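Local coordinates for protein thermosome subunit (Methanococcoides burtonii, PDB 3AQ1) that probably couples ATP binding and hydrolysis to the folding of other proteins, as a group II chaperonin of the TCP-1 family, at residues A50-G55 with L395-V400; L193-E198 with Q285-I290; V241-K246 with Y262-V267. One frame throughout, in Å; residues are numbered along the deposited sequence.

Contact 1 of 3, residues A50-G55 with L395-V400; sequences AAVLSG and LEVIPV
Val52 and Leu53 both meet residues 395-400 through branches swung anti to their backbone N: CG1 of Val52 (chi1 172°) and CG of Leu53 (chi1 174°). On the facing side Val397 holds CG1 between its own backbone N and carbonyl carbon (chi1 75°), which aims that methyl at Val52. The setting is the helical equatorial domain of a chaperonin, built from both ends of the chain. Helix 45-65, whose first turns carry the GDGTTT motif that contacts nucleotide in this family, packs here against the start of helix 397-405 and the turn before it.

The side-chain contacts are apolar and no hydrogen bond crosses between the segments, which bury 224 Å² against each other. The outer half is a meeting of two valines whose side chains lie at a slant to each other. Val52 CG1 approaches Val397 CG1 to 3.5 Å and sits 3.8 Å from Val397 CG2, so one methyl faces the fork formed by the other two. The inner half belongs to the leucines. Leu395 starts out from its backbone away from helix 45-65, yet its chain brings CD2 back to within 3.8 Å of Leu53 CD1. Leu53 CD2 lies equally near that same Leu395 methyl, so Leu395 CD2 rests in the fork of Leu53.

Neighbouring helices enclose the buried half: Leu53 also touches Ala459 of helix 449-467, and Leu395 touches Leu369 of helix 364-378. Glu396, turned away from helix 45-65, forms a salt bridge with Arg418. Ile398 bridges the two halves with its terminal methyl, CD1 lying 4.0 Å from Leu53 CB and 4.5 Å from Val52 CG1.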
loop_
_atom_site.group_PDB
_atom_site.type_symbol
_atom_site.label_atom_id
_atom_site.label_comp_id
_atom_site.label_asym_id
_atom_site.label_seq_id
_atom_site.Cartn_x
_atom_site.Cartn_y
_atom_site.Cartn_z
ATOM N N ALA A 50 4.931 -17.152 -9.033
ATOM C CA ALA A 50 3.912 -18.194 -8.969
ATOM C C ALA A 50 3.886 -19.015 -10.259
ATOM O O ALA A 50 3.856 -20.246 -10.224
ATOM C CB ALA A 50 2.537 -17.605 -8.654
ATOM N N ALA A 51 3.925 -18.328 -11.392
ATOM C CA ALA A 51 3.965 -18.986 -12.693
ATOM C C ALA A 51 5.141 -19.944 -12.845
ATOM O O ALA A 51 4.968 -21.091 -13.252
ATOM C CB ALA A 51 3.991 -17.966 -13.795
ATOM N N VAL A 52 6.339 -19.472 -12.544
ATOM C CA VAL A 52 7.520 -20.307 -12.695
ATOM C C VAL A 52 7.439 -21.500 -11.755
ATOM O O VAL A 52 7.819 -22.621 -12.114
ATOM C CB VAL A 52 8.830 -19.513 -12.420
ATOM C CG1 VAL A 52 10.035 -20.442 -12.399
ATOM C CG2 VAL A 52 9.011 -18.429 -13.453
ATOM N N LEU A 53 6.962 -21.261 -10.538
ATOM C CA LEU A 53 6.970 -22.327 -9.548
ATOM C C LEU A 53 5.869 -23.332 -9.868
ATOM O O LEU A 53 6.034 -24.532 -9.680
ATOM C CB LEU A 53 6.857 -21.777 -8.129
ATOM C CG LEU A 53 6.706 -22.838 -7.023
ATOM C CD1 LEU A 53 7.945 -23.721 -6.892
ATOM C CD2 LEU A 53 6.361 -22.194 -5.674
ATOM N N SER A 54 4.758 -22.821 -10.378
ATOM C CA SER A 54 3.651 -23.643 -10.832
ATOM C C SER A 54 4.035 -24.606 -11.982
ATOM O O SER A 54 3.737 -25.802 -11.922
ATOM C CB SER A 54 2.491 -22.737 -11.241
ATOM O OG SER A 54 1.428 -23.480 -11.803
ATOM N N GLY A 55 4.680 -24.085 -13.023
ATOM C CA GLY A 55 5.218 -24.921 -14.090
ATOM C C GLY A 55 6.099 -26.047 -13.570
ATOM O O GLY A 55 5.955 -27.207 -13.948
ATOM N N LEU A 395 11.169 -25.346 -5.672
ATOM C CA LEU A 395 11.482 -24.043 -5.107
ATOM C C LEU A 395 12.764 -23.440 -5.690
ATOM O O LEU A 395 12.824 -22.250 -5.976
ATOM C CB LEU A 395 11.575 -24.152 -3.591
ATOM C CG LEU A 395 10.181 -24.315 -2.988
ATOM C CD1 LEU A 395 10.237 -24.473 -1.479
ATOM C CD2 LEU A 395 9.300 -23.120 -3.388
ATOM N N GLU A 396 13.786 -24.266 -5.883
ATOM C CA GLU A 396 15.068 -23.768 -6.362
ATOM C C GLU A 396 15.030 -23.323 -7.809
ATOM O O GLU A 396 16.039 -22.905 -8.354
ATOM C CB GLU A 396 16.167 -24.798 -6.168
ATOM C CG GLU A 396 16.525 -25.017 -4.713
ATOM C CD GLU A 396 17.685 -25.988 -4.526
ATOM O OE1 GLU A 396 17.786 -26.996 -5.286
ATOM O OE2 GLU A 396 18.484 -25.731 -3.596
ATOM N N VAL A 397 13.862 -23.394 -8.424
ATOM C CA VAL A 397 13.730 -22.937 -9.793
ATOM C C VAL A 397 13.778 -21.409 -9.822
ATOM O O VAL A 397 14.178 -20.811 -10.817
ATOM C CB VAL A 397 12.436 -23.447 -10.439
ATOM C CG1 VAL A 397 11.208 -22.677 -9.905
ATOM C CG2 VAL A 397 12.537 -23.317 -11.937
ATOM N N ILE A 398 13.390 -20.786 -8.716
ATOM C CA ILE A 398 13.395 -19.327 -8.606
ATOM C C ILE A 398 14.810 -18.758 -8.651
ATOM O O ILE A 398 15.101 -17.907 -9.482
ATOM C CB ILE A 398 12.619 -18.821 -7.334
ATOM C CG1 ILE A 398 11.115 -18.762 -7.592
ATOM C CG2 ILE A 398 13.048 -17.436 -6.961
ATOM C CD1 ILE A 398 10.494 -20.075 -7.954
ATOM N N PRO A 399 15.704 -19.227 -7.765
ATOM C CA PRO A 399 17.094 -18.751 -7.818
ATOM C C PRO A 399 17.756 -19.128 -9.137
ATOM O O PRO A 399 18.566 -18.356 -9.643
ATOM C CB PRO A 399 17.789 -19.528 -6.698
ATOM C CG PRO A 399 16.719 -20.183 -5.936
ATOM C CD PRO A 399 15.545 -20.339 -6.822
ATOM N N VAL A 400 17.433 -20.305 -9.674
ATOM C CA VAL A 400 18.035 -20.750 -10.920
ATOM C C VAL A 400 17.612 -19.847 -12.069
ATOM O O VAL A 400 18.425 -19.509 -12.932
ATOM C CB VAL A 400 17.705 -22.223 -11.249
ATOM C CG1 VAL A 400 17.974 -22.505 -12.719
ATOM C CG2 VAL A 400 18.516 -23.167 -10.367
#

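Contact 2 of 3, residues L193-E198 with Q285-I290; sequences LSCPVE and QDLDQI
Leu287 and Cys195 lie at the centre of the apolar part of this contact. Leu287 CG is 3.7 Å from Cys195 SG, and its CD2 reaches 3.8 Å from CD1 of Leu193, the two leucine side chains crossing at about a right angle. Val197 approaches that same methyl more loosely, with CG2 4.4 Å from Leu287 CD2. Putting an alanine here in place of Leu287 would remove CG and both methyls, and would probably open a gap between Cys195 SG, Leu193 CD1 and Val197 CG2.

The polar part centres on Ser194, whose OG lies between its backbone N and carbonyl carbon (chi1 65°). From there it hydrogen-bonds to Ile284 O, just before the second segment, and sits 2.8 Å from Gln285 NE2. The bend of the Gln285 chain at chi2 brings its amide alongside the serine.

Hydrogen bonds within residues 285-290 shape the turn that presents Leu287. It is a type I turn from Asp286 to Gln289, in which Gln289 N donates to Asp286 O at 3.2 Å. An Asx turn reinforces it: Asp288 N donates to the side chain of Asp286, 2.8 Å from OD1, reaching the oxygen from above the carboxylate plane, 50° out of it.

Both segments belong to the apical domain, where residues 193-198 lead toward the unmodelled residues 200-224, probably the helical protrusion of group II chaperonins. Helix 226-235 closes the apolar side, with Met230 against Val197 and Leu287 and Val234 against Leu193, while Leu193, the last residue of strand 184-193, pairs by backbone bonds with Phe243 of strand 241-244 and with Gln245 just past it.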
loop_
_atom_site.group_PDB
_atom_site.type_symbol
_atom_site.label_atom_id
_atom_site.label_comp_id
_atom_site.label_asym_id
_atom_site.label_seq_id
_atom_site.Cartn_x
_atom_site.Cartn_y
_atom_site.Cartn_z
ATOM N N LEU A 193 -22.383 17.754 -0.890
ATOM C CA LEU A 193 -23.335 17.658 -1.999
ATOM C C LEU A 193 -22.660 17.144 -3.251
ATOM O O LEU A 193 -21.657 17.691 -3.687
ATOM C CB LEU A 193 -23.955 19.025 -2.316
ATOM C CG LEU A 193 -24.639 19.810 -1.184
ATOM C CD1 LEU A 193 -25.293 21.089 -1.699
ATOM C CD2 LEU A 193 -25.655 18.956 -0.478
ATOM N N SER A 194 -23.210 16.093 -3.841
ATOM C CA SER A 194 -22.758 15.646 -5.158
ATOM C C SER A 194 -23.668 16.272 -6.212
ATOM O O SER A 194 -23.351 16.292 -7.394
ATOM C CB SER A 194 -22.795 14.125 -5.264
ATOM O OG SER A 194 -24.134 13.654 -5.180
ATOM N N CYS A 195 -24.804 16.795 -5.772
ATOM C CA CYS A 195 -25.695 17.496 -6.675
ATOM C C CYS A 195 -25.343 18.974 -6.756
ATOM O O CYS A 195 -24.778 19.534 -5.818
ATOM C CB CYS A 195 -27.154 17.324 -6.240
ATOM S SG CYS A 195 -27.572 18.020 -4.660
ATOM N N PRO A 196 -25.688 19.611 -7.881
ATOM C CA PRO A 196 -25.463 21.046 -8.051
ATOM C C PRO A 196 -26.463 21.824 -7.221
ATOM O O PRO A 196 -27.562 21.327 -6.973
ATOM C CB PRO A 196 -25.782 21.281 -9.541
ATOM C CG PRO A 196 -25.995 19.926 -10.148
ATOM C CD PRO A 196 -26.405 19.033 -9.027
ATOM N N VAL A 197 -26.090 23.027 -6.806
ATOM C CA VAL A 197 -27.044 23.960 -6.231
ATOM C C VAL A 197 -27.301 25.075 -7.231
ATOM O O VAL A 197 -26.950 26.228 -6.996
ATOM C CB VAL A 197 -26.534 24.566 -4.918
ATOM C CG1 VAL A 197 -27.627 25.411 -4.259
ATOM C CG2 VAL A 197 -26.054 23.466 -3.973
ATOM N N GLU A 198 -27.905 24.725 -8.358
ATOM C CA GLU A 198 -28.219 25.714 -9.380
ATOM C C GLU A 198 -29.341 25.205 -10.261
ATOM O O GLU A 198 -29.745 24.046 -10.160
ATOM C CB GLU A 198 -26.983 26.037 -10.233
ATOM C CG GLU A 198 -26.508 24.885 -11.123
ATOM C CD GLU A 198 -25.067 25.049 -11.616
ATOM O OE1 GLU A 198 -24.547 24.078 -12.209
ATOM O OE2 GLU A 198 -24.453 26.128 -11.407
ATOM N N GLN A 285 -27.440 13.489 -2.670
ATOM C CA GLN A 285 -27.743 13.622 -4.095
ATOM C C GLN A 285 -29.024 14.393 -4.340
ATOM O O GLN A 285 -29.203 14.986 -5.396
ATOM C CB GLN A 285 -27.820 12.259 -4.780
ATOM C CG GLN A 285 -26.593 11.913 -5.596
ATOM C CD GLN A 285 -25.738 10.855 -4.929
ATOM O OE1 GLN A 285 -26.237 10.066 -4.126
ATOM N NE2 GLN A 285 -24.441 10.824 -5.264
ATOM N N ASP A 286 -29.912 14.386 -3.355
ATOM C CA ASP A 286 -31.187 15.076 -3.471
ATOM C C ASP A 286 -31.222 16.132 -2.380
ATOM O O ASP A 286 -31.129 15.806 -1.201
ATOM C CB ASP A 286 -32.339 14.072 -3.300
ATOM C CG ASP A 286 -33.726 14.678 -3.574
ATOM O OD1 ASP A 286 -33.876 15.921 -3.596
ATOM O OD2 ASP A 286 -34.685 13.892 -3.760
ATOM N N LEU A 287 -31.338 17.398 -2.771
ATOM C CA LEU A 287 -31.436 18.488 -1.797
ATOM C C LEU A 287 -32.689 18.378 -0.925
ATOM O O LEU A 287 -32.785 19.011 0.131
ATOM C CB LEU A 287 -31.422 19.853 -2.497
ATOM C CG LEU A 287 -30.185 20.297 -3.278
ATOM C CD1 LEU A 287 -30.520 21.508 -4.120
ATOM C CD2 LEU A 287 -29.009 20.589 -2.353
ATOM N N ASP A 288 -33.656 17.584 -1.375
ATOM C CA ASP A 288 -34.937 17.486 -0.683
ATOM C C ASP A 288 -34.879 16.470 0.453
ATOM O O ASP A 288 -35.800 16.367 1.267
ATOM C CB ASP A 288 -36.053 17.142 -1.677
ATOM C CG ASP A 288 -36.492 18.344 -2.491
ATOM O OD1 ASP A 288 -36.577 19.441 -1.894
ATOM O OD2 ASP A 288 -36.753 18.192 -3.711
ATOM N N GLN A 289 -33.777 15.735 0.512
ATOM C CA GLN A 289 -33.641 14.671 1.488
ATOM C C GLN A 289 -32.370 14.813 2.308
ATOM O O GLN A 289 -31.522 13.924 2.322
ATOM C CB GLN A 289 -33.717 13.315 0.788
ATOM C CG GLN A 289 -35.114 13.025 0.230
ATOM C CD GLN A 289 -35.153 11.839 -0.715
ATOM O OE1 GLN A 289 -34.229 11.628 -1.507
ATOM N NE2 GLN A 289 -36.236 11.064 -0.646
ATOM N N ILE A 290 -32.248 15.942 3.000
ATOM C CA ILE A 290 -31.109 16.180 3.873
ATOM C C ILE A 290 -31.518 15.937 5.307
ATOM O O ILE A 290 -32.465 16.541 5.787
ATOM C CB ILE A 290 -30.599 17.630 3.766
ATOM C CG1 ILE A 290 -30.219 17.967 2.336
ATOM C CG2 ILE A 290 -29.398 17.852 4.667
ATOM C CD1 ILE A 290 -29.472 19.260 2.227
#

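Contact 3 of 3, residues V241-K246 with Y262-V267; sequences VVFCQK and YAVRRV
Val242 takes part in two of the three backbone hydrogen bonds that join strands 241-244 and 262-264: its N donates to Tyr262 O at 2.8 Å, and its O accepts from Val264 N at 2.9 Å. Cys244 N then donates to Val264 O at 3.0 Å. The chains part from regular pairing after this point. Cys244 O accepts a hydrogen bond from Val267 N (3.0 Å), and Lys246 O receives a nearly straight bond from Arg266 N, with 171° at the hydrogen; the donor stands above the carbonyl plane. The closest CA partners accordingly exchange order, Gln245 lying nearest Val267 and Lys246 nearest Arg266.

Strand directions differ by 6°, so the pair is parallel, and helix 250-258 connects the strands in a beta-alpha-beta crossover. Strand 262-264 thereby extends the apical-domain sheet beyond strand 241-244, whose other neighbour is strand 184-193.

Outward from the backbone, Val241, Phe243, Tyr262 and Val264 share one face. Val241 and Tyr262 run side by side in the same direction, with Val241 CG2 4.0 Å from Tyr262 CB. The tyrosine hydroxyl continues to Thr312 OG1, with which it hydrogen-bonds. With CG anti to its carbonyl carbon (chi1 -69°), Phe243 carries its ring to Val267, whose CG2 meets it at the edge, 4.1 Å from Phe243 CD1. Leu272 and Leu275 of helix 269-279 also touch this phenylalanine. Val242 and Ala263 occupy the other face, their CB atoms 4.1 Å apart.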
loop_
_atom_site.group_PDB
_atom_site.type_symbol
_atom_site.label_atom_id
_atom_site.label_comp_id
_atom_site.label_asym_id
_atom_site.label_seq_id
_atom_site.Cartn_x
_atom_site.Cartn_y
_atom_site.Cartn_z
ATOM N N VAL A 241 -20.580 24.498 6.819
ATOM C CA VAL A 241 -19.627 24.337 5.752
ATOM C C VAL A 241 -20.270 23.430 4.726
ATOM O O VAL A 241 -20.821 22.373 5.072
ATOM C CB VAL A 241 -18.352 23.691 6.294
ATOM C CG1 VAL A 241 -17.465 23.242 5.171
ATOM C CG2 VAL A 241 -17.643 24.656 7.236
ATOM N N VAL A 242 -20.229 23.864 3.472
ATOM C CA VAL A 242 -20.782 23.074 2.387
ATOM C C VAL A 242 -19.714 22.841 1.329
ATOM O O VAL A 242 -19.127 23.791 0.820
ATOM C CB VAL A 242 -21.966 23.786 1.736
ATOM C CG1 VAL A 242 -22.528 22.946 0.630
ATOM C CG2 VAL A 242 -23.029 24.071 2.759
ATOM N N PHE A 243 -19.453 21.576 1.022
ATOM C CA PHE A 243 -18.638 21.213 -0.136
ATOM C C PHE A 243 -19.548 20.680 -1.228
ATOM O O PHE A 243 -20.268 19.707 -1.030
ATOM C CB PHE A 243 -17.601 20.153 0.233
ATOM C CG PHE A 243 -16.515 20.656 1.129
ATOM C CD1 PHE A 243 -15.431 21.340 0.604
ATOM C CD2 PHE A 243 -16.569 20.438 2.497
ATOM C CE1 PHE A 243 -14.420 21.815 1.431
ATOM C CE2 PHE A 243 -15.563 20.895 3.328
ATOM C CZ PHE A 243 -14.480 21.584 2.798
ATOM N N CYS A 244 -19.535 21.321 -2.384
ATOM C CA CYS A 244 -20.382 20.875 -3.477
ATOM C C CYS A 244 -19.528 20.340 -4.619
ATOM O O CYS A 244 -18.545 20.950 -5.017
ATOM C CB CYS A 244 -21.285 22.004 -3.963
ATOM S SG CYS A 244 -22.396 21.534 -5.280
ATOM N N GLN A 245 -19.900 19.184 -5.143
ATOM C CA GLN A 245 -19.119 18.589 -6.196
ATOM C C GLN A 245 -19.314 19.385 -7.482
ATOM O O GLN A 245 -18.454 19.384 -8.351
ATOM C CB GLN A 245 -19.509 17.125 -6.388
ATOM C CG GLN A 245 -18.738 16.426 -7.491
ATOM C CD GLN A 245 -19.253 15.033 -7.763
ATOM O OE1 GLN A 245 -19.583 14.285 -6.841
ATOM N NE2 GLN A 245 -19.324 14.673 -9.035
ATOM N N LYS A 246 -20.444 20.071 -7.601
ATOM C CA LYS A 246 -20.745 20.783 -8.835
ATOM C C LYS A 246 -20.914 22.270 -8.592
ATOM O O LYS A 246 -20.367 22.805 -7.636
ATOM C CB LYS A 246 -21.969 20.184 -9.535
ATOM C CG LYS A 246 -21.640 18.931 -10.348
ATOM C CD LYS A 246 -22.742 17.881 -10.268
ATOM C CE LYS A 246 -22.271 16.537 -10.830
ATOM N NZ LYS A 246 -23.216 15.419 -10.503
ATOM N N TYR A 262 -19.482 28.781 4.979
ATOM C CA TYR A 262 -18.283 28.518 4.194
ATOM C C TYR A 262 -18.612 27.468 3.121
ATOM O O TYR A 262 -18.800 26.280 3.441
ATOM C CB TYR A 262 -17.187 27.984 5.123
ATOM C CG TYR A 262 -15.799 27.856 4.515
ATOM C CD1 TYR A 262 -15.537 26.961 3.472
ATOM C CD2 TYR A 262 -14.739 28.600 5.016
ATOM C CE1 TYR A 262 -14.261 26.837 2.940
ATOM C CE2 TYR A 262 -13.472 28.483 4.491
ATOM C CZ TYR A 262 -13.238 27.609 3.455
ATOM O OH TYR A 262 -11.965 27.520 2.957
ATOM N N ALA A 263 -18.705 27.898 1.860
ATOM C CA ALA A 263 -19.010 26.959 0.781
ATOM C C ALA A 263 -17.933 26.924 -0.294
ATOM O O ALA A 263 -17.354 27.943 -0.644
ATOM C CB ALA A 263 -20.382 27.240 0.164
ATOM N N VAL A 264 -17.654 25.738 -0.813
ATOM C CA VAL A 264 -16.771 25.635 -1.960
ATOM C C VAL A 264 -17.510 24.924 -3.083
ATOM O O VAL A 264 -18.258 24.000 -2.834
ATOM C CB VAL A 264 -15.429 24.930 -1.622
ATOM C CG1 VAL A 264 -14.995 25.232 -0.188
ATOM C CG2 VAL A 264 -15.571 23.479 -1.769
ATOM N N ARG A 265 -17.306 25.374 -4.316
ATOM C CA ARG A 265 -17.939 24.762 -5.475
ATOM C C ARG A 265 -16.944 23.887 -6.231
ATOM O O ARG A 265 -15.745 23.964 -5.992
ATOM C CB ARG A 265 -18.481 25.839 -6.410
ATOM C CG ARG A 265 -17.408 26.551 -7.200
ATOM C CD ARG A 265 -17.884 27.893 -7.775
ATOM N NE ARG A 265 -16.826 28.520 -8.554
ATOM C CZ ARG A 265 -16.726 28.426 -9.874
ATOM N NH1 ARG A 265 -17.639 27.759 -10.569
ATOM N NH2 ARG A 265 -15.719 29.008 -10.505
ATOM N N ARG A 266 -17.463 23.060 -7.138
ATOM C CA ARG A 266 -16.668 22.196 -8.023
ATOM C C ARG A 266 -15.522 21.438 -7.326
ATOM O O ARG A 266 -14.335 21.643 -7.615
ATOM C CB ARG A 266 -16.176 22.981 -9.250
ATOM C CG ARG A 266 -17.306 23.678 -9.992
ATOM C CD ARG A 266 -17.005 23.979 -11.458
ATOM N NE ARG A 266 -18.145 24.642 -12.093
ATOM C CZ ARG A 266 -19.269 24.024 -12.459
ATOM N NH1 ARG A 266 -19.405 22.711 -12.266
ATOM N NH2 ARG A 266 -20.262 24.720 -13.013
ATOM N N VAL A 267 -15.898 20.556 -6.406
ATOM C CA VAL A 267 -14.942 19.821 -5.603
ATOM C C VAL A 267 -14.777 18.469 -6.220
ATOM O O VAL A 267 -15.774 17.834 -6.589
ATOM C CB VAL A 267 -15.433 19.676 -4.141
ATOM C CG1 VAL A 267 -14.584 18.672 -3.359
ATOM C CG2 VAL A 267 -15.379 20.988 -3.476
#

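How the contacts relate
From the N terminus the chain first passes through helix 45-65, and contact 1 closes only at residues 395-400, a loop that encloses both other contacts. Within it, residues 193-198 open contact 2; the chain then runs through 241-246 and 262-267, closing contact 3, before 285-290 completes contact 2. The three loops are therefore nested, and none cross. Contact 1 ties together sequence-distant helices of the equatorial domain, about 56 Å and 53 Å, centre to centre, from contacts 2 and 3. Those two lie 11 Å apart, centre to centre, in the apical domain and touch, Ser194 CB packing 3.6 Å from Gln245 OE1.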